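Local coordinates for protein lantibiotic dehydratase (Microbispora corallina, PDB 5EHK) that probably dehydrates serine and threonine residues of the NAI-107 lantibiotic precursor peptide in a tRNA-dependent reaction, at residues Gly242-Arg245 against Arg246-Ala250. Numbering follows the deposited sequence.
Sequences GAAR and RPVLA
The guanidinium groups of Arg-245 and Arg-246, neighbours in sequence, stand nearly perpendicular, their planes 81° apart, and do not stack. What meets the Arg-245 guanidinium across this turn is aliphatic: CG of Arg-246 approaches NH1 of Arg-245 obliquely, at 3.4 Å. The CD atom of Arg-246 follows a little farther off. The pair illustrates how a helix-to-strand turn sets the lie of adjacent side chains, Arg-246 meeting its neighbour's guanidinium with CG and CD while its own is turned away. Helix 235-243 ends here, and the chain turns through Ala-244 to Pro-247 into strand 248-249, an outer strand of a small antiparallel sheet in the lantibiotic dehydratase N-terminal region.

Arg-245 runs extended from CG to NE, and its NH2 forms a salt bridge with Asp-609. That outside carboxylate probably offsets part of the Arg-245 charge, which sits near the like-charged Arg-246, whose NE lies 5.0 Å from NH1 of Arg-245. In Arg-246, CG lies anti to the carbonyl carbon and beside the backbone N (chi1 -66°), which sets it near that NH1.

Farther along the chain, Val-248 points back toward the helix end. Its CG1 lies 4.3 Å from CB of Ala-244, a van der Waals contact with a buried residue, and 4.0 Å from the carbonyl O of Ala-243. Leu-253 of helix 250-260 touches both Ala-243 and Val-248, while backbone hydrogen bonds tie Ala-244 to Ala-198 and Val-248 to Val-196 of the adjacent strand. Between helix end and turn a single water bridges the backbone, donating to Ala-243 O at 2.5 Å and accepting from the amide N of Arg-246 at 2.8 Å.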
loop_
_atom_site.group_PDB
_atom_site.type_symbol
_atom_site.label_atom_id
_atom_site.label_comp_id
_atom_site.label_asym_id
_atom_site.label_seq_id
_atom_site.Cartn_x
_atom_site.Cartn_y
_atom_site.Cartn_z
ATOM N N GLY A 242 32.336 -23.816 19.340
ATOM C CA GLY A 242 32.594 -24.747 18.255
ATOM C C GLY A 242 32.604 -26.194 18.704
ATOM O O GLY A 242 32.124 -27.077 18.005
ATOM N N ALA A 243 33.164 -26.452 19.875
ATOM C CA ALA A 243 33.214 -27.817 20.391
ATOM C C ALA A 243 31.833 -28.286 20.848
ATOM O O ALA A 243 31.530 -29.483 20.854
ATOM C CB ALA A 243 34.196 -27.901 21.526
ATOM N N ALA A 244 30.996 -27.325 21.221
ATOM C CA ALA A 244 29.638 -27.618 21.666
ATOM C C ALA A 244 28.606 -27.426 20.539
ATOM O O ALA A 244 27.435 -27.086 20.801
ATOM C CB ALA A 244 29.288 -26.740 22.867
ATOM N N ARG A 245 29.039 -27.649 19.294
ATOM C CA ARG A 245 28.140 -27.547 18.146
ATOM C C ARG A 245 27.089 -28.645 18.227
ATOM O O ARG A 245 25.893 -28.387 18.136
ATOM C CB ARG A 245 28.895 -27.604 16.812
ATOM C CG ARG A 245 27.948 -27.581 15.628
ATOM C CD ARG A 245 28.605 -27.834 14.278
ATOM N NE ARG A 245 27.576 -28.170 13.289
ATOM C CZ ARG A 245 27.136 -29.406 13.045
ATOM N NH1 ARG A 245 27.654 -30.441 13.699
ATOM N NH2 ARG A 245 26.183 -29.613 12.137
ATOM N N ARG A 246 27.540 -29.876 18.406
ATOM C CA ARG A 246 26.623 -30.939 18.775
ATOM C C ARG A 246 26.663 -31.121 20.299
ATOM O O ARG A 246 27.615 -30.689 20.943
ATOM C CB ARG A 246 26.946 -32.226 18.021
ATOM C CG ARG A 246 26.709 -32.106 16.520
ATOM C CD ARG A 246 27.092 -33.398 15.816
ATOM N NE ARG A 246 26.178 -34.488 16.171
ATOM C CZ ARG A 246 26.304 -35.747 15.757
ATOM N NH1 ARG A 246 27.313 -36.097 14.967
ATOM N NH2 ARG A 246 25.417 -36.659 16.137
ATOM N N PRO A 247 25.607 -31.714 20.891
ATOM C CA PRO A 247 25.625 -31.857 22.353
ATOM C C PRO A 247 26.827 -32.690 22.814
ATOM O O PRO A 247 27.037 -33.800 22.299
ATOM C CB PRO A 247 24.323 -32.610 22.642
ATOM C CG PRO A 247 23.958 -33.267 21.357
ATOM C CD PRO A 247 24.401 -32.322 20.298
ATOM N N VAL A 248 27.602 -32.126 23.749
ATOM C CA VAL A 248 28.828 -32.730 24.271
ATOM C C VAL A 248 28.801 -32.654 25.788
ATOM O O VAL A 248 28.259 -31.694 26.349
ATOM C CB VAL A 248 30.092 -31.983 23.746
ATOM C CG1 VAL A 248 30.300 -30.641 24.459
ATOM C CG2 VAL A 248 31.322 -32.835 23.895
ATOM N N LEU A 249 29.376 -33.655 26.456
ATOM C CA LEU A 249 29.416 -33.669 27.922
ATOM C C LEU A 249 30.190 -32.465 28.481
ATOM O O LEU A 249 31.333 -32.233 28.090
ATOM C CB LEU A 249 29.998 -34.988 28.428
ATOM C CG LEU A 249 30.102 -35.156 29.950
ATOM C CD1 LEU A 249 28.752 -34.985 30.626
ATOM C CD2 LEU A 249 30.677 -36.529 30.273
ATOM N N ALA A 250 29.567 -31.696 29.378
ATOM C CA ALA A 250 30.126 -30.401 29.791
ATOM C C ALA A 250 31.474 -30.523 30.477
ATOM O O ALA A 250 32.348 -29.683 30.292
ATOM C CB ALA A 250 29.160 -29.655 30.675
HETATM O O HOH W 1 30.159 -30.578 19.016
#